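Local coordinates for protein 2,3-dihydroxy-2,3-dihydrophenylpropionate dehydrogenase (Pseudomonas sp. MC1, PDB 5XTG) that probably catalyses the NAD-dependent oxidation of naphthalene cis-dihydrodiol to 1,2-dihydroxynaphthalene, as a member of the short-chain dehydrogenase/reductase family, at residues 27-32 with 51-56; 105-110 with 130-135; 156-161 with 178-183. All coordinates share one frame; numbering follows the deposited sequence.

The three contacts follow one another along the chain, each closing before the next opens, and all touch the same NAD. Contacts 1 and 3 both reach the seven-stranded parallel sheet, on opposite sides of the chain's centre, with their own centres about 19 Å apart. Contact 2 lies about 14 Å from contact 1 and 11 Å from contact 3, centre to centre. It touches contact 1 through Thr29 and Ala105, and contact 3 where Asn132 and Val133 of helix 118-148 pack on helix 170-190. The dinucleotide thus runs past all three, with contact 1 at its adenosine end, contact 3 at its nicotinamide end, and contact 2 reaching from the adenine to the nicotinamide ribose.

Contact 1. Residues 27-32 with 51-56; sequences SITGAG and SALVRN. With NAD (nicotinamide-adenine-dinucleotide), chain B.
Leu53 is bonded through its backbone N to Ile28 and through its O to Ala31, and beyond these peptide groups lies the adenine of NAD with protein on both faces. Arg55 bends at chi2 (77°), which lays CD over one face of the adenine, 3.4 Å from NAD C6A, with NE beside it. The methyl CB of Ala105 lies over the opposite face, near N3A. A long, weak ion pair links Arg55 to Asp77. Between the strands, Ile28 N donates to Ser51 O, and Leu53 N donates to Ile28 O at 2.9 Å. The bond from Ala31 N to Leu53 O is nearly straight, at 169°, and carries the pairing past the strand into the turn. Leu53 O also takes a hydrogen bond from a water at 2.7 Å, which in turn accepts weakly from Gly30 N.

Strands 25-29 and 49-54 run parallel and are joined through helix 34-45, the first beta-alpha-beta unit of the Rossmann fold. Thr29 opens the Thr-Gly-x-x-x-Gly-x-Gly signature of classical short-chain dehydrogenases, and Gly30, with positive phi, passes close under the adenosine ribose, its CA 3.7 Å from NAD O4B.

On one face of the sheet Ser27, Ser51, Thr29 and Leu53 line up; Leu87 of helix 81-95 packs on Ser27, Ser51 and Leu53, while Phe101 meets Ser27 and Thr29. The bond from Ser27 OG to Ser51 OG is weak, and the latter hydroxyl has its stronger partner in Thr91. Thr29 turns its methyl CG2 obliquely onto Leu53 CD2, while OG1 is hydrogen-bonded to the backbone of Asn104 and Ala105. Across the sheet Ala31 CB presses on Ala52 CB at 3.6 Å, and beyond it Val54 CG1 rests against Gly32 CA.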
loop_
_atom_site.group_PDB
_atom_site.type_symbol
_atom_site.label_atom_id
_atom_site.label_comp_id
_atom_site.label_asym_id
_atom_site.label_seq_id
_atom_site.Cartn_x
_atom_site.Cartn_y
_atom_site.Cartn_z
ATOM N N SER A 27 -13.850 21.227 -16.017
ATOM C CA SER A 27 -12.692 21.792 -16.689
ATOM C C SER A 27 -11.575 20.762 -16.726
ATOM O O SER A 27 -11.189 20.233 -15.686
ATOM C CB SER A 27 -12.210 23.057 -15.972
ATOM O OG SER A 27 -11.029 23.556 -16.590
ATOM N N ILE A 28 -11.012 20.539 -17.911
ATOM C CA ILE A 28 -10.098 19.434 -18.181
ATOM C C ILE A 28 -8.826 20.006 -18.807
ATOM O O ILE A 28 -8.903 20.737 -19.796
ATOM C CB ILE A 28 -10.752 18.419 -19.137
ATOM C CG1 ILE A 28 -12.114 17.971 -18.592
ATOM C CG2 ILE A 28 -9.811 17.244 -19.444
ATOM C CD1 ILE A 28 -12.975 17.300 -19.602
ATOM N N THR A 29 -7.665 19.686 -18.229
ATOM C CA THR A 29 -6.388 19.936 -18.883
ATOM C C THR A 29 -5.896 18.682 -19.606
ATOM O O THR A 29 -6.367 17.567 -19.369
ATOM C CB THR A 29 -5.330 20.376 -17.880
ATOM O OG1 THR A 29 -4.868 19.231 -17.160
ATOM C CG2 THR A 29 -5.902 21.407 -16.929
ATOM N N GLY A 30 -4.932 18.879 -20.502
ATOM C CA GLY A 30 -4.506 17.802 -21.376
ATOM C C GLY A 30 -5.607 17.354 -22.305
ATOM O O GLY A 30 -5.665 16.176 -22.672
ATOM N N ALA A 31 -6.486 18.268 -22.704
ATOM C CA ALA A 31 -7.720 17.871 -23.362
ATOM C C ALA A 31 -7.599 17.795 -24.871
ATOM O O ALA A 31 -8.608 17.514 -25.532
ATOM C CB ALA A 31 -8.852 18.834 -23.000
ATOM N N GLY A 32 -6.398 18.010 -25.425
ATOM C CA GLY A 32 -6.233 18.026 -26.866
ATOM C C GLY A 32 -6.010 16.677 -27.475
ATOM O O GLY A 32 -6.116 16.528 -28.696
ATOM N N SER A 51 -15.044 22.988 -20.221
ATOM C CA SER A 51 -13.908 23.771 -20.658
ATOM C C SER A 51 -12.698 22.860 -20.750
ATOM O O SER A 51 -12.626 21.794 -20.125
ATOM C CB SER A 51 -13.622 24.969 -19.729
ATOM O OG SER A 51 -13.331 24.546 -18.416
ATOM N N ALA A 52 -11.754 23.294 -21.575
ATOM C CA ALA A 52 -10.634 22.474 -21.996
ATOM C C ALA A 52 -9.402 23.345 -22.154
ATOM O O ALA A 52 -9.484 24.417 -22.755
ATOM C CB ALA A 52 -10.939 21.786 -23.315
ATOM N N LEU A 53 -8.275 22.881 -21.630
ATOM C CA LEU A 53 -6.974 23.466 -21.900
ATOM C C LEU A 53 -6.231 22.560 -22.866
ATOM O O LEU A 53 -6.044 21.375 -22.592
ATOM C CB LEU A 53 -6.169 23.636 -20.623
ATOM C CG LEU A 53 -4.726 24.110 -20.824
ATOM C CD1 LEU A 53 -4.714 25.556 -21.247
ATOM C CD2 LEU A 53 -3.940 23.930 -19.551
ATOM N N VAL A 54 -5.803 23.122 -23.984
ATOM C CA VAL A 54 -5.005 22.414 -24.967
ATOM C C VAL A 54 -3.663 23.115 -25.075
ATOM O O VAL A 54 -3.522 24.288 -24.719
ATOM C CB VAL A 54 -5.687 22.370 -26.330
ATOM C CG1 VAL A 54 -6.957 21.639 -26.208
ATOM C CG2 VAL A 54 -5.954 23.786 -26.809
ATOM N N ARG A 55 -2.687 22.381 -25.615
ATOM C CA ARG A 55 -1.296 22.814 -25.638
ATOM C C ARG A 55 -1.024 23.853 -26.738
ATOM O O ARG A 55 -0.208 24.756 -26.542
ATOM C CB ARG A 55 -0.391 21.584 -25.826
ATOM C CG ARG A 55 1.119 21.867 -25.905
ATOM C CD ARG A 55 1.715 22.152 -24.527
ATOM N NE ARG A 55 3.031 22.832 -24.521
ATOM C CZ ARG A 55 3.238 24.164 -24.608
ATOM N NH1 ARG A 55 2.229 25.038 -24.745
ATOM N NH2 ARG A 55 4.483 24.645 -24.575
ATOM N N ASN A 56 -1.670 23.748 -27.896
ATOM C CA ASN A 56 -1.203 24.454 -29.084
ATOM C C ASN A 56 -2.369 24.706 -30.024
ATOM O O ASN A 56 -3.497 24.264 -29.785
ATOM C CB ASN A 56 -0.091 23.667 -29.811
ATOM C CG ASN A 56 -0.516 22.264 -30.175
ATOM O OD1 ASN A 56 -1.637 22.033 -30.623
ATOM N ND2 ASN A 56 0.378 21.316 -29.982
HETATM P PA NAD B . -0.820 12.157 -24.375
HETATM O O1A NAD B . 0.326 11.574 -25.226
HETATM O O2A NAD B . -2.058 12.284 -25.149
HETATM O O5B NAD B . -0.308 13.574 -23.798
HETATM C C5B NAD B . -0.861 14.145 -22.614
HETATM C C4B NAD B . -1.674 15.454 -22.884
HETATM O O4B NAD B . -1.197 16.396 -22.079
HETATM C C3B NAD B . -1.528 16.036 -24.330
HETATM O O3B NAD B . -2.649 16.669 -24.769
HETATM C C2B NAD B . -0.383 17.060 -24.166
HETATM O O2B NAD B . -0.347 18.038 -25.331
HETATM C C1B NAD B . -0.695 17.621 -23.006
HETATM N N9A NAD B . 0.459 18.361 -22.452
HETATM C C8A NAD B . 1.722 17.936 -22.292
HETATM N N7A NAD B . 2.442 18.952 -21.797
HETATM C C5A NAD B . 1.617 20.021 -21.671
HETATM C C6A NAD B . 1.827 21.314 -21.219
HETATM N N6A NAD B . 3.099 21.732 -20.764
HETATM N N1A NAD B . 0.855 22.219 -21.178
HETATM C C2A NAD B . -0.395 21.847 -21.582
HETATM N N3A NAD B . -0.612 20.566 -22.023
HETATM C C4A NAD B . 0.395 19.664 -22.069
HETATM O O3 NAD B . -1.055 11.108 -23.132
HETATM P PN NAD B . -2.444 10.561 -22.354
HETATM O O1N NAD B . -2.425 9.063 -22.372
HETATM O O2N NAD B . -3.802 11.024 -22.831
HETATM O O5D NAD B . -2.152 11.014 -20.758
HETATM C C5D NAD B . -2.894 11.889 -19.949
HETATM C C4D NAD B . -2.424 11.497 -18.494
HETATM O O4D NAD B . -2.518 10.181 -18.355
HETATM C C3D NAD B . -0.926 11.853 -18.195
HETATM O O3D NAD B . -0.783 12.464 -16.981
HETATM C C2D NAD B . -0.199 10.484 -18.164
HETATM O O2D NAD B . 0.981 10.649 -17.288
HETATM C C1D NAD B . -1.116 9.612 -17.711
HETATM N N1N NAD B . -0.831 8.174 -18.018
HETATM C C2N NAD B . -1.139 7.545 -19.213
HETATM C C3N NAD B . -0.804 6.183 -19.416
HETATM C C7N NAD B . -1.120 5.475 -20.747
HETATM O O7N NAD B . -0.676 4.340 -20.971
HETATM N N7N NAD B . -1.945 6.219 -21.757
HETATM C C4N NAD B . -0.178 5.473 -18.459
HETATM C C5N NAD B . 0.126 6.076 -17.278
HETATM C C6N NAD B . -0.218 7.420 -17.072
HETATM O O HOH W 1 -3.380 20.891 -22.219
#

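Contact 2. Residues 105-110 with 130-135; sequences AGIWDY and DINVKS. With NAD (nicotinamide-adenine-dinucleotide), chain B; BPY (biphenyl-2,3-diol), chain D.
Asn132 meets Ile107 because its CG lies opposite the carbonyl carbon (chi1 -63°) and the amide is turned with chi2 near zero, which presents both OD1 and ND2 to one residue. This ties the Asn-Ala-Gly motif of classical short-chain dehydrogenases, after strand 100-103, to helix 118-148. Ile107 N donates to Asn132 OD1 at 2.9 Å, arriving along a lone pair of OD1. Asn132 ND2 returns a nearly straight bond (165°) to Ile107 O at 3.1 Å, with the acceptor lying in the amide plane. Together the two bonds fix the rotation of the amide, and ND2 is further hydrogen-bonded to Ser175. The placement is consistent with the asparagine of the Asn-Ser-Tyr-Lys tetrad of this family.

Alongside, Ile131 lays CG2 on Gly106 CA (3.7 Å), while its CD1 extends both to Ile107 CG2 and toward the amino group of the adenine. Gly106 itself passes close to the nicotinamide ribose, its CA 3.4 Å from NAD O3D.

Further along the loop, the indole of Trp108 has the biphenyl-2,3-diol on one face, with hydroxyl OK1 3.7 Å from CD1, and Tyr110 N over the other. Within the helix the pi-type turn brings Ser135 N to Asp130 O at 2.9 Å, and the side chain of Ser135 adds OG to Asp130 O from the opposite face of its plane, at 2.7 Å.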
loop_
_atom_site.group_PDB
_atom_site.type_symbol
_atom_site.label_atom_id
_atom_site.label_comp_id
_atom_site.label_asym_id
_atom_site.label_seq_id
_atom_site.Cartn_x
_atom_site.Cartn_y
_atom_site.Cartn_z
ATOM N N ALA A 105 -3.102 16.788 -17.774
ATOM C CA ALA A 105 -1.905 16.962 -18.580
ATOM C C ALA A 105 -0.733 16.236 -17.937
ATOM O O ALA A 105 -0.567 16.268 -16.720
ATOM C CB ALA A 105 -1.589 18.453 -18.747
ATOM N N GLY A 106 0.072 15.571 -18.757
ATOM C CA GLY A 106 1.233 14.877 -18.230
ATOM C C GLY A 106 2.194 14.482 -19.328
ATOM O O GLY A 106 1.866 14.506 -20.516
ATOM N N ILE A 107 3.399 14.096 -18.908
ATOM C CA ILE A 107 4.435 13.706 -19.848
ATOM C C ILE A 107 5.209 12.507 -19.320
ATOM O O ILE A 107 5.315 12.280 -18.110
ATOM C CB ILE A 107 5.368 14.907 -20.150
ATOM C CG1 ILE A 107 6.072 14.699 -21.481
ATOM C CG2 ILE A 107 6.364 15.138 -19.016
ATOM C CD1 ILE A 107 6.921 15.890 -21.940
ATOM N N TRP A 108 5.744 11.736 -20.248
ATOM C CA TRP A 108 6.505 10.529 -19.955
ATOM C C TRP A 108 8.008 10.826 -19.936
ATOM O O TRP A 108 8.464 11.833 -20.472
ATOM C CB TRP A 108 6.177 9.465 -21.004
ATOM C CG TRP A 108 6.496 8.060 -20.598
ATOM C CD1 TRP A 108 6.258 7.471 -19.387
ATOM C CD2 TRP A 108 7.113 7.064 -21.413
ATOM N NE1 TRP A 108 6.695 6.156 -19.400
ATOM C CE2 TRP A 108 7.225 5.887 -20.635
ATOM C CE3 TRP A 108 7.583 7.050 -22.728
ATOM C CZ2 TRP A 108 7.794 4.713 -21.136
ATOM C CZ3 TRP A 108 8.138 5.899 -23.225
ATOM C CH2 TRP A 108 8.249 4.739 -22.433
ATOM N N ASP A 109 8.787 9.930 -19.321
ATOM C CA ASP A 109 10.242 10.092 -19.248
ATOM C C ASP A 109 11.005 9.132 -20.159
ATOM O O ASP A 109 12.237 9.117 -20.136
ATOM C CB ASP A 109 10.725 9.955 -17.785
ATOM C CG ASP A 109 10.769 8.522 -17.272
ATOM O OD1 ASP A 109 10.170 7.616 -17.902
ATOM O OD2 ASP A 109 11.385 8.304 -16.194
ATOM N N TYR A 110 10.319 8.332 -20.972
ATOM C CA TYR A 110 11.014 7.498 -21.960
ATOM C C TYR A 110 12.068 6.589 -21.311
ATOM O O TYR A 110 13.064 6.234 -21.927
ATOM C CB TYR A 110 11.615 8.389 -23.066
ATOM C CG TYR A 110 10.513 9.024 -23.883
ATOM C CD1 TYR A 110 9.982 8.376 -24.992
ATOM C CD2 TYR A 110 9.945 10.220 -23.502
ATOM C CE1 TYR A 110 8.946 8.924 -25.723
ATOM C CE2 TYR A 110 8.892 10.789 -24.238
ATOM C CZ TYR A 110 8.401 10.130 -25.346
ATOM O OH TYR A 110 7.362 10.666 -26.090
ATOM N N ASP A 130 7.575 19.541 -13.170
ATOM C CA ASP A 130 6.795 20.757 -13.413
ATOM C C ASP A 130 5.441 20.441 -14.048
ATOM O O ASP A 130 4.436 21.061 -13.694
ATOM C CB ASP A 130 7.561 21.743 -14.306
ATOM C CG ASP A 130 8.531 22.649 -13.517
ATOM O OD1 ASP A 130 8.477 22.654 -12.259
ATOM O OD2 ASP A 130 9.336 23.370 -14.176
ATOM N N ILE A 131 5.381 19.472 -14.965
ATOM C CA ILE A 131 4.111 19.157 -15.632
ATOM C C ILE A 131 3.272 18.173 -14.809
ATOM O O ILE A 131 2.073 18.396 -14.595
ATOM C CB ILE A 131 4.382 18.607 -17.045
ATOM C CG1 ILE A 131 4.885 19.717 -17.985
ATOM C CG2 ILE A 131 3.111 18.060 -17.668
ATOM C CD1 ILE A 131 5.531 19.173 -19.269
ATOM N N ASN A 132 3.868 17.055 -14.379
ATOM C CA ASN A 132 3.114 15.990 -13.721
ATOM C C ASN A 132 2.756 16.270 -12.269
ATOM O O ASN A 132 1.978 15.504 -11.693
ATOM C CB ASN A 132 3.911 14.692 -13.718
ATOM C CG ASN A 132 4.175 14.185 -15.076
ATOM O OD1 ASN A 132 3.753 14.781 -16.072
ATOM N ND2 ASN A 132 4.916 13.097 -15.146
ATOM N N VAL A 133 3.353 17.273 -11.630
ATOM C CA VAL A 133 3.086 17.522 -10.219
ATOM C C VAL A 133 2.784 18.993 -9.994
ATOM O O VAL A 133 1.665 19.366 -9.633
ATOM C CB VAL A 133 4.267 17.056 -9.361
ATOM C CG1 VAL A 133 3.864 17.015 -7.904
ATOM C CG2 VAL A 133 4.714 15.647 -9.790
ATOM N N LYS A 134 3.764 19.851 -10.234
ATOM C CA LYS A 134 3.567 21.259 -9.927
ATOM C C LYS A 134 2.357 21.829 -10.643
ATOM O O LYS A 134 1.558 22.556 -10.042
ATOM C CB LYS A 134 4.807 22.066 -10.276
ATOM C CG LYS A 134 4.811 23.386 -9.538
ATOM C CD LYS A 134 6.033 24.213 -9.854
ATOM C CE LYS A 134 5.948 25.536 -9.116
ATOM N NZ LYS A 134 7.258 26.226 -9.115
ATOM N N SER A 135 2.171 21.484 -11.908
ATOM C CA SER A 135 1.016 22.002 -12.643
ATOM C C SER A 135 -0.302 21.555 -12.039
ATOM O O SER A 135 -1.285 22.296 -12.101
ATOM C CB SER A 135 1.081 21.551 -14.086
ATOM O OG SER A 135 2.171 22.203 -14.683
HETATM P PA NAD B . -0.820 12.157 -24.375
HETATM O O1A NAD B . 0.326 11.574 -25.226
HETATM O O2A NAD B . -2.058 12.284 -25.149
HETATM O O5B NAD B . -0.308 13.574 -23.798
HETATM C C5B NAD B . -0.861 14.145 -22.614
HETATM C C4B NAD B . -1.674 15.454 -22.884
HETATM O O4B NAD B . -1.197 16.396 -22.079
HETATM C C3B NAD B . -1.528 16.036 -24.330
HETATM O O3B NAD B . -2.649 16.669 -24.769
HETATM C C2B NAD B . -0.383 17.060 -24.166
HETATM O O2B NAD B . -0.347 18.038 -25.331
HETATM C C1B NAD B . -0.695 17.621 -23.006
HETATM N N9A NAD B . 0.459 18.361 -22.452
HETATM C C8A NAD B . 1.722 17.936 -22.292
HETATM N N7A NAD B . 2.442 18.952 -21.797
HETATM C C5A NAD B . 1.617 20.021 -21.671
HETATM C C6A NAD B . 1.827 21.314 -21.219
HETATM N N6A NAD B . 3.099 21.732 -20.764
HETATM N N1A NAD B . 0.855 22.219 -21.178
HETATM C C2A NAD B . -0.395 21.847 -21.582
HETATM N N3A NAD B . -0.612 20.566 -22.023
HETATM C C4A NAD B . 0.395 19.664 -22.069
HETATM O O3 NAD B . -1.055 11.108 -23.132
HETATM P PN NAD B . -2.444 10.561 -22.354
HETATM O O1N NAD B . -2.425 9.063 -22.372
HETATM O O2N NAD B . -3.802 11.024 -22.831
HETATM O O5D NAD B . -2.152 11.014 -20.758
HETATM C C5D NAD B . -2.894 11.889 -19.949
HETATM C C4D NAD B . -2.424 11.497 -18.494
HETATM O O4D NAD B . -2.518 10.181 -18.355
HETATM C C3D NAD B . -0.926 11.853 -18.195
HETATM O O3D NAD B . -0.783 12.464 -16.981
HETATM C C2D NAD B . -0.199 10.484 -18.164
HETATM O O2D NAD B . 0.981 10.649 -17.288
HETATM C C1D NAD B . -1.116 9.612 -17.711
HETATM N N1N NAD B . -0.831 8.174 -18.018
HETATM C C2N NAD B . -1.139 7.545 -19.213
HETATM C C3N NAD B . -0.804 6.183 -19.416
HETATM C C7N NAD B . -1.120 5.475 -20.747
HETATM O O7N NAD B . -0.676 4.340 -20.971
HETATM N N7N NAD B . -1.945 6.219 -21.757
HETATM C C4N NAD B . -0.178 5.473 -18.459
HETATM C C5N NAD B . 0.126 6.076 -17.278
HETATM C C6N NAD B . -0.218 7.420 -17.072
HETATM C CK1 BPY D . 2.416 9.697 -23.318
HETATM C CK2 BPY D . 2.942 8.428 -23.580
HETATM C CK3 BPY D . 3.021 7.489 -22.537
HETATM C CK4 BPY D . 2.582 7.820 -21.248
HETATM C CK5 BPY D . 2.063 9.101 -21.006
HETATM C CK6 BPY D . 1.980 10.037 -22.038
HETATM C CK7 BPY D . 3.366 8.138 -24.883
HETATM C CK8 BPY D . 3.365 9.139 -25.839
HETATM C CK9 BPY D . 3.778 8.869 -27.136
HETATM C CKA BPY D . 4.203 7.604 -27.499
HETATM C CKB BPY D . 4.214 6.601 -26.553
HETATM C CKC BPY D . 3.797 6.871 -25.262
HETATM O OK1 BPY D . 2.684 6.862 -20.209
HETATM O OK2 BPY D . 3.544 6.198 -22.728
#

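Contact 3. Residues 156-161 with 178-183; sequences MTASVS and AVLGMV. With NAD (nicotinamide-adenine-dinucleotide), chain B.
The end of strand 153-157 passes over helix 170-190 with Ala158 CA 6.1 Å from Val179 CA and Met156 CA 7.6 Å from Val183 CA, and no hydrogen bond joins the two segments. The fit is apolar. Val179 holds CG1 anti to its backbone nitrogen (chi1 171°), which sets that methyl against Ala158 CB at 3.8 Å. Met156 runs extended to its sulfur and then bends at chi3 (-88°), carrying CE onto Val183 CG2 at 3.6 Å, the two side chains running antiparallel alongside each other. Met182 lies roughly perpendicular to Met156, its CE meeting SD at 3.7 Å.

Thr157 points away from the helix, and its CG2 lies against NAD O4D of the nicotinamide ribose; its OG1 is hydrogen-bonded to Tyr250 and Asn104. Just beyond, Ser159 OG accepts from Ser161 N at 3.0 Å in an ST turn and lies beside the nicotinamide ring, with a weak bond to Tyr172. Ser159, Tyr172 and Lys176 are consistent with the Ser-Tyr-Lys of classical short-chain dehydrogenases; Lys176 NZ also bonds to Ala158 O.

The unit is the beta-alpha-beta crossover from strand 153-157 through helix 170-190 to strand 195-201, which pairs with Met156 and Ala158. Tyr136 of helix 118-148 packs on both methionines, and Met182 also meets Ala174 of the second subunit.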
loop_
_atom_site.group_PDB
_atom_site.type_symbol
_atom_site.label_atom_id
_atom_site.label_comp_id
_atom_site.label_asym_id
_atom_site.label_seq_id
_atom_site.Cartn_x
_atom_site.Cartn_y
_atom_site.Cartn_z
ATOM N N MET A 156 -7.559 13.733 -10.459
ATOM C CA MET A 156 -6.220 13.782 -10.984
ATOM C C MET A 156 -5.930 12.507 -11.755
ATOM O O MET A 156 -6.326 11.410 -11.337
ATOM C CB MET A 156 -5.224 13.957 -9.840
ATOM C CG MET A 156 -5.054 15.414 -9.416
ATOM S SD MET A 156 -3.952 15.566 -8.024
ATOM C CE MET A 156 -5.166 15.371 -6.715
ATOM N N THR A 157 -5.248 12.650 -12.879
ATOM C CA THR A 157 -4.717 11.494 -13.577
ATOM C C THR A 157 -3.374 11.130 -12.972
ATOM O O THR A 157 -2.402 11.887 -13.061
ATOM C CB THR A 157 -4.575 11.737 -15.072
ATOM O OG1 THR A 157 -5.857 12.033 -15.636
ATOM C CG2 THR A 157 -4.015 10.488 -15.733
ATOM N N ALA A 158 -3.309 9.950 -12.379
ATOM C CA ALA A 158 -2.090 9.390 -11.860
ATOM C C ALA A 158 -1.538 8.405 -12.918
ATOM O O ALA A 158 -1.390 8.823 -14.065
ATOM C CB ALA A 158 -2.314 8.773 -10.497
ATOM N N SER A 159 -1.288 7.154 -12.584
ATOM C CA SER A 159 -0.626 6.207 -13.470
ATOM C C SER A 159 -0.448 4.872 -12.752
ATOM O O SER A 159 -0.327 4.844 -11.523
ATOM C CB SER A 159 0.754 6.721 -13.877
ATOM O OG SER A 159 1.441 5.734 -14.619
ATOM N N VAL A 160 -0.395 3.769 -13.500
ATOM C CA VAL A 160 0.054 2.513 -12.917
ATOM C C VAL A 160 1.372 2.703 -12.187
ATOM O O VAL A 160 1.627 2.046 -11.173
ATOM C CB VAL A 160 0.188 1.449 -14.017
ATOM C CG1 VAL A 160 1.263 1.889 -15.045
ATOM C CG2 VAL A 160 0.525 0.092 -13.404
ATOM N N SER A 161 2.229 3.603 -12.689
ATOM C CA SER A 161 3.537 3.889 -12.105
ATOM C C SER A 161 3.438 4.590 -10.764
ATOM O O SER A 161 4.470 4.773 -10.114
ATOM C CB SER A 161 4.359 4.761 -13.064
ATOM O OG SER A 161 4.574 4.102 -14.291
ATOM N N ALA A 178 4.252 10.891 -6.383
ATOM C CA ALA A 178 3.964 12.196 -5.783
ATOM C C ALA A 178 2.509 12.619 -5.973
ATOM O O ALA A 178 1.908 13.228 -5.075
ATOM C CB ALA A 178 4.885 13.239 -6.399
ATOM N N VAL A 179 1.930 12.330 -7.146
ATOM C CA VAL A 179 0.496 12.554 -7.367
ATOM C C VAL A 179 -0.343 11.816 -6.333
ATOM O O VAL A 179 -1.364 12.331 -5.859
ATOM C CB VAL A 179 0.073 12.100 -8.773
ATOM C CG1 VAL A 179 -1.449 12.152 -8.886
ATOM C CG2 VAL A 179 0.688 12.956 -9.840
ATOM N N LEU A 180 0.003 10.560 -6.048
ATOM C CA LEU A 180 -0.752 9.824 -5.030
ATOM C C LEU A 180 -0.699 10.563 -3.722
ATOM O O LEU A 180 -1.694 10.636 -2.999
ATOM C CB LEU A 180 -0.179 8.439 -4.763
ATOM C CG LEU A 180 -0.152 7.297 -5.743
ATOM C CD1 LEU A 180 0.122 6.025 -4.914
ATOM C CD2 LEU A 180 -1.472 7.238 -6.489
ATOM N N GLY A 181 0.496 11.050 -3.372
ATOM C CA GLY A 181 0.640 11.863 -2.176
ATOM C C GLY A 181 -0.302 13.035 -2.185
ATOM O O GLY A 181 -0.982 13.300 -1.193
ATOM N N MET A 182 -0.379 13.736 -3.328
ATOM C CA MET A 182 -1.277 14.887 -3.440
ATOM C C MET A 182 -2.707 14.483 -3.195
ATOM O O MET A 182 -3.457 15.196 -2.533
ATOM C CB MET A 182 -1.228 15.505 -4.827
ATOM C CG MET A 182 0.055 16.178 -5.151
ATOM S SD MET A 182 -0.029 16.845 -6.830
ATOM C CE MET A 182 -1.461 17.940 -6.671
ATOM N N VAL A 183 -3.130 13.384 -3.809
ATOM C CA VAL A 183 -4.510 12.928 -3.630
ATOM C C VAL A 183 -4.823 12.724 -2.149
ATOM O O VAL A 183 -5.799 13.262 -1.627
ATOM C CB VAL A 183 -4.757 11.639 -4.431
ATOM C CG1 VAL A 183 -6.093 11.098 -4.113
ATOM C CG2 VAL A 183 -4.666 11.948 -5.881
HETATM P PA NAD B . -0.820 12.157 -24.375
HETATM O O1A NAD B . 0.326 11.574 -25.226
HETATM O O2A NAD B . -2.058 12.284 -25.149
HETATM O O5B NAD B . -0.308 13.574 -23.798
HETATM C C5B NAD B . -0.861 14.145 -22.614
HETATM C C4B NAD B . -1.674 15.454 -22.884
HETATM O O4B NAD B . -1.197 16.396 -22.079
HETATM C C3B NAD B . -1.528 16.036 -24.330
HETATM O O3B NAD B . -2.649 16.669 -24.769
HETATM C C2B NAD B . -0.383 17.060 -24.166
HETATM O O2B NAD B . -0.347 18.038 -25.331
HETATM C C1B NAD B . -0.695 17.621 -23.006
HETATM N N9A NAD B . 0.459 18.361 -22.452
HETATM C C8A NAD B . 1.722 17.936 -22.292
HETATM N N7A NAD B . 2.442 18.952 -21.797
HETATM C C5A NAD B . 1.617 20.021 -21.671
HETATM C C6A NAD B . 1.827 21.314 -21.219
HETATM N N6A NAD B . 3.099 21.732 -20.764
HETATM N N1A NAD B . 0.855 22.219 -21.178
HETATM C C2A NAD B . -0.395 21.847 -21.582
HETATM N N3A NAD B . -0.612 20.566 -22.023
HETATM C C4A NAD B . 0.395 19.664 -22.069
HETATM O O3 NAD B . -1.055 11.108 -23.132
HETATM P PN NAD B . -2.444 10.561 -22.354
HETATM O O1N NAD B . -2.425 9.063 -22.372
HETATM O O2N NAD B . -3.802 11.024 -22.831
HETATM O O5D NAD B . -2.152 11.014 -20.758
HETATM C C5D NAD B . -2.894 11.889 -19.949
HETATM C C4D NAD B . -2.424 11.497 -18.494
HETATM O O4D NAD B . -2.518 10.181 -18.355
HETATM C C3D NAD B . -0.926 11.853 -18.195
HETATM O O3D NAD B . -0.783 12.464 -16.981
HETATM C C2D NAD B . -0.199 10.484 -18.164
HETATM O O2D NAD B . 0.981 10.649 -17.288
HETATM C C1D NAD B . -1.116 9.612 -17.711
HETATM N N1N NAD B . -0.831 8.174 -18.018
HETATM C C2N NAD B . -1.139 7.545 -19.213
HETATM C C3N NAD B . -0.804 6.183 -19.416
HETATM C C7N NAD B . -1.120 5.475 -20.747
HETATM O O7N NAD B . -0.676 4.340 -20.971
HETATM N N7N NAD B . -1.945 6.219 -21.757
HETATM C C4N NAD B . -0.178 5.473 -18.459
HETATM C C5N NAD B . 0.126 6.076 -17.278
HETATM C C6N NAD B . -0.218 7.420 -17.072
#